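Local atomic coordinates of arginine kinase (Anthopleura japonica, PDB entry 4RF6), a protein that catalyses the reversible transfer of a phosphoryl group from ATP to L-arginine, giving phosphoarginine and ADP, with two phosphagen kinase units in tandem. Residues C28-V34 / L68-V74; L38-F43 / L57-I61; R136-G142 / L264-H268. All blocks are in the same frame, centred on the assembly; numbering follows the deposited sequence.

Interaction 1: C28-V34 / L68-V74; sequences CNPKSLV and LDSGVGV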
# COMPACT_ATOMS: atom_id res chain seq x y z
N CYS A 28 18.31 -22.51 -29.19
CA CYS A 28 18.85 -22.42 -27.84
C CYS A 28 19.37 -21.01 -27.54
O CYS A 28 19.97 -20.36 -28.40
CB CYS A 28 19.97 -23.44 -27.66
SG CYS A 28 20.57 -23.62 -25.96
N ASN A 29 19.11 -20.54 -26.32
CA ASN A 29 19.65 -19.27 -25.85
C ASN A 29 21.17 -19.36 -25.81
O ASN A 29 21.72 -20.17 -25.07
CB ASN A 29 19.08 -18.93 -24.47
CG ASN A 29 19.55 -17.59 -23.94
OD1 ASN A 29 20.27 -16.85 -24.62
ND2 ASN A 29 19.14 -17.26 -22.72
N PRO A 30 21.86 -18.54 -26.62
CA PRO A 30 23.33 -18.58 -26.68
C PRO A 30 23.95 -18.09 -25.37
O PRO A 30 25.16 -18.19 -25.17
CB PRO A 30 23.67 -17.60 -27.82
CG PRO A 30 22.39 -17.41 -28.58
CD PRO A 30 21.30 -17.56 -27.57
N LYS A 31 23.10 -17.57 -24.48
CA LYS A 31 23.51 -17.11 -23.16
C LYS A 31 23.23 -18.17 -22.09
O LYS A 31 23.50 -17.95 -20.90
CB LYS A 31 22.78 -15.82 -22.80
CG LYS A 31 22.99 -14.69 -23.79
CD LYS A 31 24.37 -14.08 -23.66
CE LYS A 31 24.29 -12.66 -23.10
NZ LYS A 31 23.42 -11.78 -23.93
N SER A 32 22.67 -19.30 -22.52
CA SER A 32 22.37 -20.40 -21.60
C SER A 32 23.64 -20.90 -20.94
O SER A 32 24.62 -21.24 -21.61
CB SER A 32 21.68 -21.54 -22.34
OG SER A 32 21.54 -22.68 -21.51
N LEU A 33 23.63 -20.95 -19.61
CA LEU A 33 24.80 -21.39 -18.86
C LEU A 33 25.05 -22.88 -19.04
O LEU A 33 26.20 -23.32 -19.06
CB LEU A 33 24.68 -21.01 -17.38
CG LEU A 33 24.70 -19.50 -17.12
CD1 LEU A 33 24.78 -19.16 -15.63
CD2 LEU A 33 25.86 -18.86 -17.87
N VAL A 34 23.99 -23.67 -19.18
CA VAL A 34 24.16 -25.11 -19.41
C VAL A 34 24.75 -25.37 -20.80
O VAL A 34 25.59 -26.24 -20.98
CB VAL A 34 22.86 -25.93 -19.19
CG1 VAL A 34 21.78 -25.54 -20.19
CG2 VAL A 34 23.16 -27.42 -19.27
N LEU A 68 14.98 -24.71 -23.97
CA LEU A 68 16.20 -24.22 -24.61
C LEU A 68 16.43 -22.72 -24.40
O LEU A 68 17.55 -22.23 -24.54
CB LEU A 68 16.18 -24.55 -26.10
CG LEU A 68 16.29 -26.03 -26.46
CD1 LEU A 68 15.99 -26.26 -27.93
CD2 LEU A 68 17.67 -26.57 -26.09
N ASP A 69 15.36 -22.00 -24.06
CA ASP A 69 15.44 -20.56 -23.83
C ASP A 69 15.94 -20.21 -22.42
O ASP A 69 15.98 -19.03 -22.05
CB ASP A 69 14.08 -19.92 -24.08
CG ASP A 69 12.99 -20.47 -23.18
OD1 ASP A 69 13.03 -21.69 -22.88
OD2 ASP A 69 12.10 -19.70 -22.77
N SER A 70 16.31 -21.23 -21.65
CA SER A 70 16.74 -21.05 -20.26
C SER A 70 17.92 -20.10 -20.13
O SER A 70 18.80 -20.07 -21.00
CB SER A 70 17.11 -22.40 -19.65
OG SER A 70 16.05 -23.33 -19.76
N GLY A 71 17.95 -19.35 -19.04
CA GLY A 71 19.10 -18.51 -18.73
C GLY A 71 20.20 -19.36 -18.12
O GLY A 71 21.35 -19.32 -18.56
N VAL A 72 19.84 -20.13 -17.10
CA VAL A 72 20.77 -21.00 -16.40
C VAL A 72 20.67 -22.44 -16.93
O VAL A 72 21.60 -22.94 -17.57
CB VAL A 72 20.53 -20.98 -14.89
CG1 VAL A 72 21.53 -21.87 -14.17
CG2 VAL A 72 20.63 -19.55 -14.36
N GLY A 73 19.55 -23.11 -16.64
CA GLY A 73 19.27 -24.40 -17.23
C GLY A 73 19.72 -25.65 -16.49
O GLY A 73 19.69 -26.75 -17.05
N VAL A 74 20.16 -25.49 -15.24
CA VAL A 74 20.41 -26.65 -14.38
C VAL A 74 19.78 -26.47 -13.00
O VAL A 74 19.65 -25.34 -12.52
CB VAL A 74 21.91 -26.97 -14.22
CG1 VAL A 74 22.59 -27.12 -15.57
CG2 VAL A 74 22.60 -25.90 -13.39
O HOH W 1 19.35 -23.88 -22.12
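L33 and V34, the first residues of helix 33-37, present their backbone amides to the carbonyls of G71 and V72 in the guanidino-specificity loop of the N-terminal domain. G71 to V74 are substrate-binding positions by similarity, and V72 lies near C278, another of them, so the helix start probably helps to fix the course of the loop. This end is the tightly packed one. L33 N donates to G71 O and V34 N donates to V72 O, each of the two bonds being 3.0 Å long. V34 packs beside these bonds: its CG2, anti to the backbone N, meets V74 CG1 at 3.8 Å, the two valines crossing at a slant. Both valines also rest on I61 of helix 57-66, while V74 and L33 reach helix 86-96. S32 is the N-cap of helix 33-37, its OG making a weak bond to K35 N.

The other end is looser. N29 N gives a straight bond to L68 O at 2.9 Å (174° at the hydrogen), and the N29 amide adds a weak bond from ND2 to S70 O (3.3 Å). That amide is steadied within its own segment: N29 OD1 accepts from K31 N at 2.9 Å, an Asx turn, inside the type I turn from N29 to S32. K31 sends its chain away to the exposed side. D69 likewise turns from the contact, pairing with R200. Between the two ends a water lies 2.6 Å from S32 OG and donates a weak bond to L68 O.

Interaction 2: L38-F43 / L57-I61; sequences LTPKVF and LWDCI
L38 and I61 lie with CA atoms 8.6 Å apart, and F43 and L57 with theirs 8.0 Å apart, a spacing that keeps the two backbones separate and leaves the contact mainly to side chains. L38 divides its branches between two partners: CD2 meets I61 CD1 at 3.6 Å, the two chains crossing at about a right angle, and CD1 approaches L57 CD2 at 4.1 Å. The same L57 methyl also touches F43 CD1, at 3.8 Å, and L38 CD1 and F43 CD1 lie on one side of it. Two torsions of L57 send this branch toward L38 and F43: CG is anti to the backbone N (chi1 177°), and a chi2 of 68° leaves CD2 roughly anti to CA.

These residues belong to the small, all-helical N-terminal domain of the phosphagen kinase fold, in which L38, in the link between helices 33-37 and 40-46, and F43 of helix 40-46 pack on the first turn of helix 57-66. L88 of helix 86-96 touches both L57 and I61, and P20 and L23 touch L38, adding to the apolar cluster.

The other half of the contact is aromatic. F43 brings CE1 and CZ to W58 NE1 and CD1: F43 CZ lies 3.4 Å from W58 NE1, and W58 CD1 lies in the plane of the F43 ring, at its edge. The phenyl and five-membered ring planes stand 86° apart. W58 NE1 does not depend on F43 for a partner, since it donates to A18 O, a bond that probably also limits rotation of the indole. I61 CD1 lies over the centre of one indole face, 4.0 Å above the plane, and reaches the rim of the F43 ring as well.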
# COMPACT_ATOMS: atom_id res chain seq x y z
N LEU A 38 28.09 -27.24 -20.43
CA LEU A 38 27.97 -28.67 -20.69
C LEU A 38 28.58 -28.98 -22.05
O LEU A 38 27.87 -29.02 -23.06
CB LEU A 38 26.53 -29.16 -20.62
CG LEU A 38 26.41 -30.68 -20.76
CD1 LEU A 38 26.73 -31.37 -19.45
CD2 LEU A 38 25.04 -31.07 -21.26
N THR A 39 29.89 -29.19 -22.06
CA THR A 39 30.62 -29.56 -23.26
C THR A 39 30.62 -31.09 -23.34
O THR A 39 30.38 -31.76 -22.33
CB THR A 39 32.06 -29.01 -23.21
OG1 THR A 39 32.76 -29.58 -22.11
CG2 THR A 39 32.04 -27.48 -23.07
N PRO A 40 30.86 -31.65 -24.55
CA PRO A 40 30.83 -33.10 -24.74
C PRO A 40 31.74 -33.84 -23.77
O PRO A 40 31.42 -34.95 -23.35
CB PRO A 40 31.35 -33.27 -26.17
CG PRO A 40 30.92 -32.02 -26.87
CD PRO A 40 31.01 -30.92 -25.83
N LYS A 41 32.86 -33.23 -23.41
CA LYS A 41 33.80 -33.85 -22.49
C LYS A 41 33.32 -33.81 -21.04
O LYS A 41 33.51 -34.78 -20.29
CB LYS A 41 35.18 -33.20 -22.62
CG LYS A 41 35.91 -33.57 -23.91
CD LYS A 41 36.05 -35.08 -24.05
CE LYS A 41 36.97 -35.45 -25.21
NZ LYS A 41 37.29 -36.91 -25.23
N VAL A 42 32.71 -32.69 -20.65
CA VAL A 42 32.06 -32.59 -19.35
C VAL A 42 30.98 -33.67 -19.27
O VAL A 42 30.87 -34.37 -18.27
CB VAL A 42 31.43 -31.20 -19.11
CG1 VAL A 42 30.59 -31.20 -17.84
CG2 VAL A 42 32.52 -30.15 -19.00
N PHE A 43 30.20 -33.80 -20.34
CA PHE A 43 29.15 -34.81 -20.40
C PHE A 43 29.71 -36.23 -20.27
O PHE A 43 29.23 -37.03 -19.46
CB PHE A 43 28.31 -34.70 -21.68
CG PHE A 43 27.07 -35.56 -21.66
CD1 PHE A 43 25.91 -35.12 -21.06
CD2 PHE A 43 27.09 -36.83 -22.23
CE1 PHE A 43 24.77 -35.91 -21.03
CE2 PHE A 43 25.96 -37.64 -22.20
CZ PHE A 43 24.80 -37.17 -21.60
N LEU A 57 23.50 -36.61 -13.84
CA LEU A 57 23.80 -35.37 -14.54
C LEU A 57 22.61 -34.96 -15.38
O LEU A 57 22.22 -33.79 -15.40
CB LEU A 57 25.03 -35.56 -15.43
CG LEU A 57 25.49 -34.40 -16.31
CD1 LEU A 57 26.01 -33.24 -15.47
CD2 LEU A 57 26.54 -34.87 -17.29
N TRP A 58 22.02 -35.94 -16.07
CA TRP A 58 20.84 -35.68 -16.89
C TRP A 58 19.68 -35.11 -16.09
O TRP A 58 18.97 -34.22 -16.57
CB TRP A 58 20.41 -36.95 -17.64
CG TRP A 58 20.63 -36.83 -19.11
CD1 TRP A 58 21.56 -37.49 -19.86
CD2 TRP A 58 19.93 -35.97 -20.01
NE1 TRP A 58 21.47 -37.10 -21.18
CE2 TRP A 58 20.48 -36.16 -21.29
CE3 TRP A 58 18.89 -35.05 -19.86
CZ2 TRP A 58 20.01 -35.47 -22.42
CZ3 TRP A 58 18.43 -34.37 -20.97
CH2 TRP A 58 18.98 -34.58 -22.23
N ASP A 59 19.48 -35.62 -14.87
CA ASP A 59 18.44 -35.09 -13.99
C ASP A 59 18.68 -33.60 -13.75
O ASP A 59 17.73 -32.80 -13.69
CB ASP A 59 18.45 -35.82 -12.64
CG ASP A 59 17.96 -37.24 -12.74
OD1 ASP A 59 16.99 -37.49 -13.49
OD2 ASP A 59 18.53 -38.12 -12.06
N CYS A 60 19.94 -33.23 -13.61
CA CYS A 60 20.31 -31.85 -13.32
C CYS A 60 20.15 -30.92 -14.51
O CYS A 60 19.74 -29.77 -14.36
CB CYS A 60 21.74 -31.79 -12.79
SG CYS A 60 21.90 -32.44 -11.11
N ILE A 61 20.48 -31.41 -15.70
CA ILE A 61 20.47 -30.55 -16.88
C ILE A 61 19.15 -30.59 -17.64
O ILE A 61 18.97 -29.85 -18.60
CB ILE A 61 21.59 -30.93 -17.87
CG1 ILE A 61 21.32 -32.32 -18.47
CG2 ILE A 61 22.96 -30.87 -17.19
CD1 ILE A 61 22.25 -32.69 -19.61

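Interaction 3: R136-G142 / L264-H268; sequences RSLKGYG and LGFQH
L138 and F266 form a single antiparallel bridge, a non-hydrogen-bonded pair, flanked by two backbone bonds. Q267 N donates to S137 O at 2.8 Å, and K139 N to G265 O at 3.0 Å. Two waters extend the contact: one accepts from S137 N and donates to Q267 O, the other donates to both K139 O and L264 O. The K139 side chain lies extended along the backbone of G265 and F266.

Among side-chain bonds, the Q267 amide carries most. Its chain, extended beyond CG, takes NE2 to L138 O (3.0 Å), which lies nearly in the amide plane; OE1 accepts from a water that also donates to Y141 O. The amide thereby spans the type II turn from L138 to Y141, in which G140 has phi 95°.

Apolar contacts fill the sides. R136 CD sits over one face of the F266 ring, 4.0 Å from the centroid, a CH-pi contact, while its guanidinium, turned 80° to the ring, leads on to T284 O and E344. L138 CD2 meets the rim of that ring at F266 CE1, and L138 CD1 meets L264 CD1 at 3.8 Å.

The arrangement ties the exit of strand 127-136, in the large antiparallel sheet of the phosphagen kinase catalytic domain, to the chain leaving helix 246-264.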
# COMPACT_ATOMS: atom_id res chain seq x y z
N ARG A 136 15.60 -21.21 1.54
CA ARG A 136 16.33 -22.08 2.46
C ARG A 136 15.89 -23.52 2.25
O ARG A 136 14.78 -23.78 1.78
CB ARG A 136 16.06 -21.67 3.92
CG ARG A 136 16.59 -20.29 4.34
CD ARG A 136 18.11 -20.28 4.43
NE ARG A 136 18.63 -19.02 4.97
CZ ARG A 136 18.98 -17.98 4.22
NH1 ARG A 136 18.87 -18.05 2.89
NH2 ARG A 136 19.45 -16.88 4.79
N SER A 137 16.76 -24.46 2.58
CA SER A 137 16.41 -25.88 2.55
C SER A 137 16.82 -26.50 3.89
O SER A 137 17.84 -26.11 4.46
CB SER A 137 17.09 -26.59 1.38
OG SER A 137 16.71 -26.02 0.14
N LEU A 138 16.02 -27.44 4.38
CA LEU A 138 16.29 -28.07 5.68
C LEU A 138 17.40 -29.11 5.61
O LEU A 138 17.48 -29.89 4.65
CB LEU A 138 15.03 -28.73 6.24
CG LEU A 138 13.81 -27.86 6.55
CD1 LEU A 138 12.74 -28.70 7.25
CD2 LEU A 138 14.19 -26.66 7.39
N LYS A 139 18.25 -29.13 6.64
CA LYS A 139 19.27 -30.18 6.79
C LYS A 139 18.64 -31.56 6.75
O LYS A 139 17.54 -31.77 7.27
CB LYS A 139 19.99 -30.02 8.13
CG LYS A 139 21.00 -28.91 8.17
CD LYS A 139 21.51 -28.64 9.59
CE LYS A 139 22.64 -27.60 9.58
NZ LYS A 139 22.69 -26.81 10.84
N GLY A 140 19.35 -32.51 6.14
CA GLY A 140 18.95 -33.91 6.18
C GLY A 140 18.11 -34.43 5.03
O GLY A 140 17.66 -35.58 5.06
N TYR A 141 17.90 -33.60 4.00
CA TYR A 141 17.08 -34.01 2.86
C TYR A 141 17.71 -33.62 1.53
O TYR A 141 18.65 -32.83 1.48
CB TYR A 141 15.68 -33.39 2.97
CG TYR A 141 15.01 -33.59 4.31
CD1 TYR A 141 14.42 -34.80 4.64
CD2 TYR A 141 14.96 -32.56 5.24
CE1 TYR A 141 13.81 -34.99 5.85
CE2 TYR A 141 14.34 -32.74 6.47
CZ TYR A 141 13.77 -33.96 6.76
OH TYR A 141 13.16 -34.17 7.97
N GLY A 142 17.21 -34.19 0.44
CA GLY A 142 17.58 -33.71 -0.88
C GLY A 142 16.92 -32.37 -1.10
O GLY A 142 16.03 -31.96 -0.35
N LEU A 264 15.47 -26.50 13.38
CA LEU A 264 15.53 -27.45 12.26
C LEU A 264 16.89 -27.57 11.56
O LEU A 264 17.28 -28.67 11.17
CB LEU A 264 14.44 -27.15 11.23
CG LEU A 264 13.00 -27.30 11.74
CD1 LEU A 264 12.00 -27.13 10.61
CD2 LEU A 264 12.82 -28.64 12.42
N GLY A 265 17.60 -26.46 11.39
CA GLY A 265 18.87 -26.48 10.67
C GLY A 265 18.72 -26.39 9.16
O GLY A 265 17.76 -26.93 8.60
N PHE A 266 19.66 -25.72 8.50
CA PHE A 266 19.60 -25.45 7.07
C PHE A 266 20.77 -26.08 6.31
O PHE A 266 21.86 -26.22 6.86
CB PHE A 266 19.66 -23.94 6.82
CG PHE A 266 18.44 -23.19 7.28
CD1 PHE A 266 17.17 -23.74 7.13
CD2 PHE A 266 18.57 -21.93 7.85
CE1 PHE A 266 16.05 -23.04 7.55
CE2 PHE A 266 17.45 -21.23 8.27
CZ PHE A 266 16.20 -21.78 8.12
N GLN A 267 20.56 -26.44 5.04
CA GLN A 267 21.67 -26.86 4.19
C GLN A 267 22.54 -25.65 3.87
O GLN A 267 22.03 -24.61 3.45
CB GLN A 267 21.17 -27.52 2.91
CG GLN A 267 20.34 -28.77 3.16
CD GLN A 267 19.89 -29.45 1.88
OE1 GLN A 267 20.67 -29.58 0.93
NE2 GLN A 267 18.64 -29.89 1.85
N HIS A 268 23.86 -25.80 4.05
CA HIS A 268 24.76 -24.67 4.12
C HIS A 268 26.22 -25.15 4.05
O HIS A 268 26.59 -26.11 4.73
CB HIS A 268 24.50 -23.94 5.45
CG HIS A 268 25.28 -22.67 5.64
ND1 HIS A 268 26.52 -22.65 6.24
CD2 HIS A 268 24.97 -21.39 5.36
CE1 HIS A 268 26.95 -21.40 6.29
NE2 HIS A 268 26.03 -20.61 5.76
O HOH W 2 19.71 -23.90 2.29
O HOH W 3 16.16 -30.42 9.15
O HOH W 4 22.25 -23.98 9.63
O HOH W 5 20.60 -32.06 -0.04

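In the fold
Interactions 1 and 2 belong to one small helical domain and touch: V34 CG2 and I61 CG2 are 4.0 Å apart, and V74 also packs on I61, joining the probable substrate-binding loop to the helical core. Interaction 3 lies in the catalytic domain, its centre about 28 Å from that of interaction 1 and about 26 Å from that of interaction 2. Interaction 2 is a buried, apolar contact of one helix with another and the link before it. Interaction 1, partly buried, relies on helix-start amides and loop carbonyls and ends at solvent. Interaction 3 is largely buried too, but as loops bridged in sheet fashion it combines backbone bonds, water links and ring packing.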